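PDB 1G8S: fibrillarin-like pre-rrna processing protein from Methanocaldococcus jannaschii, which probably catalyses S-adenosyl-L-methionine-dependent methylation of ribose 2'-hydroxyls in rRNA and tRNA, at sites selected by a base-pairing guide RNA. Local coordinates for residues Ile30-Lys35 with Ile44-Tyr49; Asp75-Tyr80 with Ile140-Asp145; Ile100-Glu105 with Ile125-Asp130. All blocks are in the same frame, centred on the assembly; numbering follows the deposited sequence.

Contact 1 (Ile30-Lys35 with Ile44-Tyr49); sequences IVKGKK and IGDEEY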
loop_
_atom_site.group_PDB
_atom_site.type_symbol
_atom_site.label_atom_id
_atom_site.label_comp_id
_atom_site.label_asym_id
_atom_site.label_seq_id
_atom_site.Cartn_x
_atom_site.Cartn_y
_atom_site.Cartn_z
ATOM N N ILE A 30 -2.532 11.277 -23.856
ATOM C CA ILE A 30 -1.436 11.203 -24.815
ATOM C C ILE A 30 -1.982 11.445 -26.226
ATOM O O ILE A 30 -1.237 11.417 -27.205
ATOM C CB ILE A 30 -0.694 9.838 -24.773
ATOM C CG1 ILE A 30 -1.681 8.685 -24.975
ATOM C CG2 ILE A 30 0.057 9.694 -23.454
ATOM C CD1 ILE A 30 -0.997 7.330 -25.124
ATOM N N VAL A 31 -3.291 11.669 -26.310
ATOM C CA VAL A 31 -3.966 11.972 -27.575
ATOM C C VAL A 31 -4.901 13.149 -27.307
ATOM O O VAL A 31 -6.095 12.979 -27.045
ATOM C CB VAL A 31 -4.805 10.782 -28.106
ATOM C CG1 VAL A 31 -5.534 11.202 -29.387
ATOM C CG2 VAL A 31 -3.902 9.590 -28.388
ATOM N N LYS A 32 -4.341 14.349 -27.371
ATOM C CA LYS A 32 -5.099 15.565 -27.110
ATOM C C LYS A 32 -6.227 15.808 -28.106
ATOM O O LYS A 32 -6.096 15.528 -29.300
ATOM C CB LYS A 32 -4.146 16.762 -27.093
ATOM C CG LYS A 32 -3.042 16.620 -26.058
ATOM C CD LYS A 32 -1.968 17.681 -26.213
ATOM C CE LYS A 32 -0.881 17.503 -25.163
ATOM N NZ LYS A 32 0.206 18.507 -25.311
ATOM N N GLY A 33 -7.341 16.319 -27.594
ATOM C CA GLY A 33 -8.485 16.622 -28.432
ATOM C C GLY A 33 -9.445 15.473 -28.652
ATOM O O GLY A 33 -10.442 15.626 -29.358
ATOM N N LYS A 34 -9.160 14.323 -28.051
ATOM C CA LYS A 34 -10.023 13.161 -28.218
ATOM C C LYS A 34 -10.573 12.616 -26.909
ATOM O O LYS A 34 -9.836 12.424 -25.942
ATOM C CB LYS A 34 -9.263 12.048 -28.953
ATOM C CG LYS A 34 -10.008 10.716 -29.054
ATOM C CD LYS A 34 -9.174 9.685 -29.812
ATOM C CE LYS A 34 -9.807 8.299 -29.780
ATOM N NZ LYS A 34 -11.145 8.256 -30.432
ATOM N N LYS A 35 -11.881 12.388 -26.883
ATOM C CA LYS A 35 -12.531 11.809 -25.716
ATOM C C LYS A 35 -12.812 10.358 -26.091
ATOM O O LYS A 35 -13.525 10.081 -27.056
ATOM C CB LYS A 35 -13.841 12.528 -25.387
ATOM C CG LYS A 35 -13.653 13.894 -24.734
ATOM C CD LYS A 35 -14.957 14.395 -24.141
ATOM C CE LYS A 35 -14.769 15.727 -23.425
ATOM N NZ LYS A 35 -16.043 16.180 -22.801
ATOM N N ILE A 44 -5.612 22.366 -19.408
ATOM C CA ILE A 44 -4.772 23.425 -18.864
ATOM C C ILE A 44 -3.722 23.678 -19.931
ATOM O O ILE A 44 -2.784 22.896 -20.090
ATOM C CB ILE A 44 -4.061 22.983 -17.570
ATOM C CG1 ILE A 44 -5.078 22.416 -16.577
ATOM C CG2 ILE A 44 -3.320 24.171 -16.958
ATOM C CD1 ILE A 44 -6.143 23.406 -16.135
ATOM N N GLY A 45 -3.880 24.769 -20.670
ATOM C CA GLY A 45 -2.936 25.062 -21.727
ATOM C C GLY A 45 -3.096 23.994 -22.790
ATOM O O GLY A 45 -4.176 23.843 -23.362
ATOM N N ASP A 46 -2.034 23.238 -23.045
ATOM C CA ASP A 46 -2.084 22.180 -24.048
ATOM C C ASP A 46 -2.285 20.806 -23.414
ATOM O O ASP A 46 -2.615 19.837 -24.103
ATOM C CB ASP A 46 -0.800 22.190 -24.878
ATOM C CG ASP A 46 0.445 22.216 -24.019
ATOM O OD1 ASP A 46 0.620 21.294 -23.193
ATOM O OD2 ASP A 46 1.248 23.163 -24.168
ATOM N N GLU A 47 -2.088 20.729 -22.101
ATOM C CA GLU A 47 -2.247 19.480 -21.358
ATOM C C GLU A 47 -3.716 19.189 -21.093
ATOM O O GLU A 47 -4.473 20.079 -20.712
ATOM C CB GLU A 47 -1.505 19.564 -20.023
ATOM C CG GLU A 47 0.008 19.564 -20.142
ATOM C CD GLU A 47 0.578 18.167 -20.304
ATOM O OE1 GLU A 47 0.133 17.435 -21.215
ATOM O OE2 GLU A 47 1.476 17.803 -19.513
ATOM N N GLU A 48 -4.123 17.941 -21.293
ATOM C CA GLU A 48 -5.507 17.566 -21.049
ATOM C C GLU A 48 -5.591 16.435 -20.037
ATOM O O GLU A 48 -5.046 15.347 -20.256
ATOM C CB GLU A 48 -6.190 17.149 -22.355
ATOM C CG GLU A 48 -6.285 18.280 -23.371
ATOM C CD GLU A 48 -7.033 17.890 -24.634
ATOM O OE1 GLU A 48 -7.069 18.716 -25.571
ATOM O OE2 GLU A 48 -7.584 16.768 -24.691
ATOM N N TYR A 49 -6.261 16.699 -18.920
ATOM C CA TYR A 49 -6.420 15.692 -17.883
ATOM C C TYR A 49 -7.771 15.023 -18.061
ATOM O O TYR A 49 -8.816 15.665 -17.964
ATOM C CB TYR A 49 -6.319 16.317 -16.486
ATOM C CG TYR A 49 -4.957 16.900 -16.188
ATOM C CD1 TYR A 49 -4.617 18.185 -16.614
ATOM C CD2 TYR A 49 -3.996 16.159 -15.504
ATOM C CE1 TYR A 49 -3.354 18.717 -16.364
ATOM C CE2 TYR A 49 -2.724 16.680 -15.249
ATOM C CZ TYR A 49 -2.412 17.965 -15.685
ATOM O OH TYR A 49 -1.159 18.487 -15.453
HETATM O O HOH W 1 -7.702 14.010 -24.269
#

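Contact 2 (Asp75-Tyr80 with Ile140-Asp145); sequences DSKILY and IVEKVD. With MET (methionine), chain B.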
loop_
_atom_site.group_PDB
_atom_site.type_symbol
_atom_site.label_atom_id
_atom_site.label_comp_id
_atom_site.label_asym_id
_atom_site.label_seq_id
_atom_site.Cartn_x
_atom_site.Cartn_y
_atom_site.Cartn_z
ATOM N N ASP A 75 7.340 3.956 -17.796
ATOM C CA ASP A 75 8.073 3.107 -18.731
ATOM C C ASP A 75 7.716 1.629 -18.588
ATOM O O ASP A 75 8.459 0.757 -19.042
ATOM C CB ASP A 75 9.580 3.284 -18.528
ATOM C CG ASP A 75 10.044 2.828 -17.156
ATOM O OD1 ASP A 75 11.268 2.851 -16.904
ATOM O OD2 ASP A 75 9.188 2.446 -16.329
ATOM N N SER A 76 6.576 1.359 -17.965
ATOM C CA SER A 76 6.127 -0.016 -17.751
ATOM C C SER A 76 5.655 -0.705 -19.024
ATOM O O SER A 76 5.124 -0.069 -19.934
ATOM C CB SER A 76 4.964 -0.056 -16.752
ATOM O OG SER A 76 5.366 0.319 -15.447
ATOM N N LYS A 77 5.877 -2.014 -19.073
ATOM C CA LYS A 77 5.399 -2.838 -20.173
ATOM C C LYS A 77 4.275 -3.586 -19.471
ATOM O O LYS A 77 4.498 -4.250 -18.452
ATOM C CB LYS A 77 6.477 -3.807 -20.656
ATOM C CG LYS A 77 7.562 -3.153 -21.485
ATOM C CD LYS A 77 8.511 -4.196 -22.044
ATOM C CE LYS A 77 9.573 -3.563 -22.923
ATOM N NZ LYS A 77 10.515 -4.585 -23.466
ATOM N N ILE A 78 3.067 -3.456 -20.000
ATOM C CA ILE A 78 1.902 -4.071 -19.388
ATOM C C ILE A 78 1.193 -5.048 -20.311
ATOM O O ILE A 78 1.027 -4.775 -21.502
ATOM C CB ILE A 78 0.863 -2.994 -18.980
ATOM C CG1 ILE A 78 1.523 -1.938 -18.092
ATOM C CG2 ILE A 78 -0.330 -3.628 -18.289
ATOM C CD1 ILE A 78 1.931 -0.712 -18.863
ATOM N N LEU A 79 0.798 -6.186 -19.745
ATOM C CA LEU A 79 0.026 -7.194 -20.474
ATOM C C LEU A 79 -1.394 -7.031 -19.934
ATOM O O LEU A 79 -1.656 -7.285 -18.752
ATOM C CB LEU A 79 0.557 -8.597 -20.176
ATOM C CG LEU A 79 -0.270 -9.721 -20.814
ATOM C CD1 LEU A 79 -0.260 -9.578 -22.334
ATOM C CD2 LEU A 79 0.306 -11.054 -20.384
ATOM N N TYR A 80 -2.299 -6.578 -20.795
ATOM C CA TYR A 80 -3.688 -6.338 -20.429
ATOM C C TYR A 80 -4.579 -7.485 -20.905
ATOM O O TYR A 80 -4.687 -7.729 -22.110
ATOM C CB TYR A 80 -4.167 -5.017 -21.061
ATOM C CG TYR A 80 -5.497 -4.535 -20.557
ATOM C CD1 TYR A 80 -5.574 -3.495 -19.619
ATOM C CD2 TYR A 80 -6.693 -5.127 -20.978
ATOM C CE1 TYR A 80 -6.796 -3.067 -19.120
ATOM C CE2 TYR A 80 -7.925 -4.701 -20.474
ATOM C CZ TYR A 80 -7.965 -3.669 -19.542
ATOM O OH TYR A 80 -9.167 -3.251 -19.022
ATOM N N ILE A 140 5.529 -12.359 -29.481
ATOM C CA ILE A 140 5.121 -10.970 -29.690
ATOM C C ILE A 140 5.277 -10.176 -28.399
ATOM O O ILE A 140 5.820 -9.068 -28.397
ATOM C CB ILE A 140 3.643 -10.868 -30.117
ATOM C CG1 ILE A 140 3.406 -11.663 -31.403
ATOM C CG2 ILE A 140 3.263 -9.404 -30.319
ATOM C CD1 ILE A 140 1.932 -11.800 -31.767
ATOM N N VAL A 141 4.792 -10.755 -27.306
ATOM C CA VAL A 141 4.848 -10.109 -26.004
ATOM C C VAL A 141 6.185 -10.294 -25.308
ATOM O O VAL A 141 6.555 -11.400 -24.915
ATOM C CB VAL A 141 3.728 -10.629 -25.074
ATOM C CG1 VAL A 141 3.827 -9.952 -23.693
ATOM C CG2 VAL A 141 2.376 -10.353 -25.696
ATOM N N GLU A 142 6.917 -9.195 -25.160
ATOM C CA GLU A 142 8.200 -9.235 -24.482
ATOM C C GLU A 142 7.904 -9.326 -22.993
ATOM O O GLU A 142 6.762 -9.135 -22.577
ATOM C CB GLU A 142 8.994 -7.963 -24.782
ATOM C CG GLU A 142 9.325 -7.784 -26.250
ATOM C CD GLU A 142 10.135 -6.533 -26.513
ATOM O OE1 GLU A 142 11.209 -6.378 -25.893
ATOM O OE2 GLU A 142 9.699 -5.707 -27.342
ATOM N N LYS A 143 8.917 -9.635 -22.191
ATOM C CA LYS A 143 8.727 -9.721 -20.749
ATOM C C LYS A 143 8.081 -8.427 -20.252
ATOM O O LYS A 143 8.500 -7.334 -20.637
ATOM C CB LYS A 143 10.072 -9.936 -20.053
ATOM C CG LYS A 143 10.628 -11.340 -20.205
ATOM C CD LYS A 143 9.718 -12.340 -19.513
ATOM C CE LYS A 143 10.239 -13.755 -19.633
ATOM N NZ LYS A 143 9.337 -14.708 -18.926
ATOM N N VAL A 144 7.062 -8.550 -19.409
ATOM C CA VAL A 144 6.370 -7.375 -18.889
ATOM C C VAL A 144 6.611 -7.114 -17.406
ATOM O O VAL A 144 7.020 -8.001 -16.655
ATOM C CB VAL A 144 4.848 -7.461 -19.113
ATOM C CG1 VAL A 144 4.553 -7.509 -20.614
ATOM C CG2 VAL A 144 4.263 -8.674 -18.378
ATOM N N ASP A 145 6.351 -5.874 -17.005
ATOM C CA ASP A 145 6.521 -5.445 -15.619
ATOM C C ASP A 145 5.228 -5.658 -14.847
ATOM O O ASP A 145 5.232 -5.846 -13.626
ATOM C CB ASP A 145 6.870 -3.955 -15.585
ATOM C CG ASP A 145 8.109 -3.640 -16.368
ATOM O OD1 ASP A 145 9.208 -3.958 -15.873
ATOM O OD2 ASP A 145 7.987 -3.085 -17.482
HETATM N N MET B . -13.720 -3.377 -18.138
HETATM C CA MET B . -13.789 -2.347 -19.211
HETATM C C MET B . -12.546 -1.472 -19.165
HETATM O O MET B . -12.080 -1.201 -18.042
HETATM C CB MET B . -15.029 -1.477 -19.024
HETATM C CG MET B . -15.349 -0.625 -20.228
HETATM S SD MET B . -15.432 -1.665 -21.687
HETATM C CE MET B . -16.789 -2.759 -21.233
HETATM O OXT MET B . -12.061 -1.070 -20.242
HETATM O O HOH W 2 10.067 -1.536 -18.248
HETATM O O HOH W 3 10.961 -6.607 -21.603
#

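Contact 3 (Ile100-Glu105 with Ile125-Asp130); sequences IVYAIE and IPILGD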
loop_
_atom_site.group_PDB
_atom_site.type_symbol
_atom_site.label_atom_id
_atom_site.label_comp_id
_atom_site.label_asym_id
_atom_site.label_seq_id
_atom_site.Cartn_x
_atom_site.Cartn_y
_atom_site.Cartn_z
ATOM N N ILE A 100 4.685 0.234 -22.934
ATOM C CA ILE A 100 3.869 -0.500 -23.897
ATOM C C ILE A 100 2.718 -1.234 -23.216
ATOM O O ILE A 100 2.850 -1.711 -22.092
ATOM C CB ILE A 100 4.718 -1.559 -24.651
ATOM C CG1 ILE A 100 5.885 -0.889 -25.378
ATOM C CG2 ILE A 100 3.842 -2.306 -25.654
ATOM C CD1 ILE A 100 5.463 -0.006 -26.547
ATOM N N VAL A 101 1.586 -1.313 -23.902
ATOM C CA VAL A 101 0.436 -2.022 -23.378
ATOM C C VAL A 101 0.004 -3.066 -24.408
ATOM O O VAL A 101 -0.440 -2.722 -25.504
ATOM C CB VAL A 101 -0.746 -1.076 -23.106
ATOM C CG1 VAL A 101 -1.873 -1.831 -22.438
ATOM C CG2 VAL A 101 -0.287 0.096 -22.221
ATOM N N TYR A 102 0.175 -4.336 -24.068
ATOM C CA TYR A 102 -0.246 -5.409 -24.963
ATOM C C TYR A 102 -1.670 -5.742 -24.552
ATOM O O TYR A 102 -1.921 -6.121 -23.400
ATOM C CB TYR A 102 0.644 -6.642 -24.796
ATOM C CG TYR A 102 2.103 -6.421 -25.131
ATOM C CD1 TYR A 102 3.059 -6.302 -24.122
ATOM C CD2 TYR A 102 2.536 -6.361 -26.459
ATOM C CE1 TYR A 102 4.405 -6.137 -24.422
ATOM C CE2 TYR A 102 3.883 -6.194 -26.770
ATOM C CZ TYR A 102 4.810 -6.086 -25.746
ATOM O OH TYR A 102 6.143 -5.937 -26.040
ATOM N N ALA A 103 -2.605 -5.594 -25.484
ATOM C CA ALA A 103 -4.006 -5.857 -25.206
ATOM C C ALA A 103 -4.468 -7.143 -25.890
ATOM O O ALA A 103 -4.565 -7.190 -27.116
ATOM C CB ALA A 103 -4.855 -4.680 -25.684
ATOM N N ILE A 104 -4.749 -8.168 -25.091
ATOM C CA ILE A 104 -5.212 -9.455 -25.612
ATOM C C ILE A 104 -6.737 -9.518 -25.664
ATOM O O ILE A 104 -7.410 -9.338 -24.647
ATOM C CB ILE A 104 -4.714 -10.625 -24.729
ATOM C CG1 ILE A 104 -3.218 -10.462 -24.426
ATOM C CG2 ILE A 104 -5.011 -11.970 -25.432
ATOM C CD1 ILE A 104 -2.327 -10.370 -25.635
ATOM N N GLU A 105 -7.284 -9.764 -26.854
ATOM C CA GLU A 105 -8.730 -9.887 -27.025
ATOM C C GLU A 105 -9.006 -11.083 -27.934
ATOM O O GLU A 105 -8.318 -11.269 -28.934
ATOM C CB GLU A 105 -9.326 -8.627 -27.651
ATOM C CG GLU A 105 -9.171 -7.355 -26.812
ATOM C CD GLU A 105 -9.696 -7.494 -25.393
ATOM O OE1 GLU A 105 -10.579 -8.347 -25.143
ATOM O OE2 GLU A 105 -9.227 -6.732 -24.506
ATOM N N ILE A 125 -0.562 -2.212 -28.144
ATOM C CA ILE A 125 -0.346 -3.216 -29.186
ATOM C C ILE A 125 -1.464 -4.248 -29.089
ATOM O O ILE A 125 -1.487 -5.059 -28.164
ATOM C CB ILE A 125 1.010 -3.935 -29.005
ATOM C CG1 ILE A 125 2.156 -2.912 -28.977
ATOM C CG2 ILE A 125 1.219 -4.947 -30.129
ATOM C CD1 ILE A 125 2.235 -2.021 -30.200
ATOM N N PRO A 126 -2.407 -4.229 -30.047
ATOM C CA PRO A 126 -3.534 -5.167 -30.059
ATOM C C PRO A 126 -3.087 -6.550 -30.496
ATOM O O PRO A 126 -2.328 -6.688 -31.455
ATOM C CB PRO A 126 -4.484 -4.537 -31.064
ATOM C CG PRO A 126 -3.528 -4.002 -32.090
ATOM C CD PRO A 126 -2.435 -3.366 -31.244
ATOM N N ILE A 127 -3.548 -7.569 -29.784
ATOM C CA ILE A 127 -3.183 -8.942 -30.123
ATOM C C ILE A 127 -4.420 -9.809 -30.030
ATOM O O ILE A 127 -4.983 -9.986 -28.951
ATOM C CB ILE A 127 -2.096 -9.494 -29.168
ATOM C CG1 ILE A 127 -0.809 -8.677 -29.322
ATOM C CG2 ILE A 127 -1.817 -10.969 -29.486
ATOM C CD1 ILE A 127 0.312 -9.090 -28.388
ATOM N N LEU A 128 -4.869 -10.332 -31.169
ATOM C CA LEU A 128 -6.046 -11.186 -31.166
ATOM C C LEU A 128 -5.585 -12.524 -30.598
ATOM O O LEU A 128 -4.706 -13.178 -31.162
ATOM C CB LEU A 128 -6.577 -11.353 -32.593
ATOM C CG LEU A 128 -8.003 -11.881 -32.748
ATOM C CD1 LEU A 128 -8.994 -10.812 -32.308
ATOM C CD2 LEU A 128 -8.253 -12.261 -34.206
ATOM N N GLY A 129 -6.150 -12.923 -29.467
ATOM C CA GLY A 129 -5.728 -14.171 -28.868
ATOM C C GLY A 129 -6.590 -14.679 -27.738
ATOM O O GLY A 129 -7.620 -14.096 -27.390
ATOM N N ASP A 130 -6.147 -15.790 -27.170
ATOM C CA ASP A 130 -6.828 -16.464 -26.078
ATOM C C ASP A 130 -5.879 -16.427 -24.885
ATOM O O ASP A 130 -4.815 -17.038 -24.919
ATOM C CB ASP A 130 -7.100 -17.915 -26.490
ATOM C CG ASP A 130 -7.861 -18.697 -25.441
ATOM O OD1 ASP A 130 -7.854 -18.304 -24.256
ATOM O OD2 ASP A 130 -8.461 -19.733 -25.806
#

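Contact 1 (Ile30-Lys35 with Ile44-Tyr49)
Lys32 reaches across to the turn at Asp46, while Glu48 sends its carboxylate back to the loop backbone at Gly33. The lysine starts with CG anti to its own carbonyl carbon (chi1 -58°) and is extended from there to the tip. Its CB sits beside the Glu48 carboxylate, 3.8 Å from Glu48 OE1. From CG onward the aliphatic chain passes across the end of the Asp46 carbonyl, in front of its oxygen, with Lys32 CD 3.1 Å from Asp46 O. The ammonium then arrives at the Asp46 side chain, where Lys32 NZ and Asp46 OD1 form a long salt bridge of 3.5 Å, the two side chains crossing obliquely. Glu47 OE1 lies 4.2 Å from Lys32 NZ, which probably adds a favourable field but no direct bridge; the other oxygen of Glu47 is salt-bridged to Lys28.

Glu48 is the buried partner. Its extended chain delivers OE2 to Gly33 N at 2.9 Å in an almost straight bond (176°), met on the syn side but 30° out of the carboxylate plane. A water 2.8 Å from Glu48 OE2 is also hydrogen-bonded to Lys34 O, and Glu48 OE1 makes a salt bridge with Lys43. The carboxylate is therefore gripped at both oxygens, and Lys43 is likely to offset its charge.

Two turns frame the contact. Val31-Lys34 is a type II turn with Gly33 at its third position. Ile44-Glu47 is a type II' turn whose second residue is Gly45, closed by paired backbone hydrogen bonds between Ile44 and Glu47: a beta-hairpin with a two-residue loop, linking strands 41-44 and 47-51 at the margin of the antiparallel N-terminal sheet.

Contact 2 (Asp75-Tyr80 with Ile140-Asp145)
Lys77 meets Val144 and Asp145 where strands 77-81 and 144-149 begin to run side by side in the Rossmann-like methyltransferase sheet. Two hydrogen bonds join Lys77 to Asp145. Asp145 N donates to Lys77 O (2.9 Å), a backbone bond; in return Lys77 N gives its hydrogen to the side chain, at Asp145 OD2 (2.9 Å), which accepts with its anti lone pair. With chi1 at -58°, Asp145 CG stands beside its own backbone N, and the carboxylate can reach back to the opposing N-H. A water links Asp145 OD2 to Asp75 O, while OD1 is salt-bridged to Lys169. Replacing Asp145 by alanine removes both oxygens, which would probably leave Lys77 N without this acceptor and Lys169 without this carboxylate as a mate.

The apolar part is looser: Leu79 CB rests on Val144 CG2 (4.1 Å), and Leu79 CD1 on Val141 CG1, with Phe167 of helix 156-167 touching all three side chains.

The extended Lys77 chain passes Lys143 O with its CD, then NZ makes a salt bridge with Glu142 OE1 (3.1 Å), weak as a hydrogen bond. A water accepts from Lys77 NZ at 2.8 Å and donates to Lys143 O at 2.7 Å.

Contact 3 (Ile100-Glu105 with Ile125-Asp130)
Ile125 and Ile127 lie on one face of their strand, and each packs against the neighbouring strand's residues on that face, Tyr102 and Ile104. Ile125 runs alongside Tyr102, its CB 3.8 Å from Tyr102 CD2, approaching the ring obliquely. Its CG1 touches Ile100 CG2 at 3.8 Å, and that same methyl group sits over the centre of the Tyr102 ring. Ile127 divides its contacts: CD1 crosses to Tyr102 CD2, and CB is met by Ile104 CD1 at 3.6 Å. Ile104 bends back to do this; CG1 is anti to the carbonyl carbon (chi1 -47°) and a second bend at chi2 (-57°) turns CD1 alongside Ile127. Its other branch, CG2, lies against the backbone of Gly129.

The two strands are the parallel pair of a beta-alpha-beta crossover through helix 108-117, and strand 124-128 forms the edge of the Rossmann-like sheet. Glu105 ending one strand and Asp130 just past the other are predicted to bind S-adenosyl-L-methionine. Helix 108-117 touches the other face, at Ala103, Glu105 and Pro126.

Both isoleucines of the edge strand also use their backbones twice. Ile125 N donates to Val101 O (2.7 Å) and Ile125 O accepts from Ala103 N; Ile127 N and O repeat this with Ala103 O and Glu105 N. Past the strand end, Gly129 N continues the ladder to Glu105 O at 2.8 Å, the donor standing 46° above that carbonyl's plane.

Contacts 2 and 3 share one sheet, their centres 10 Å apart, and strands 77-81 and 100-105 join them: Tyr80 N to Tyr102 O and Ile78 N to Ile100 O, each 2.7 Å, are probable hydrogen bonds. Along the chain contact 3 is nested within the loop that contact 2 closes. Both lie near the predicted S-adenosyl-L-methionine site, where a methionine is bound. Tyr80 OH of contact 2 is 3.7 Å from the methionine's O, and the side chain of Glu105 about 8 Å from the ligand. Contact 1 stands apart, joining a loop to the N-terminal sheet, its centre about 25 Å from the centres of the other two, with Lys34's side chain about 14 Å from the methionine.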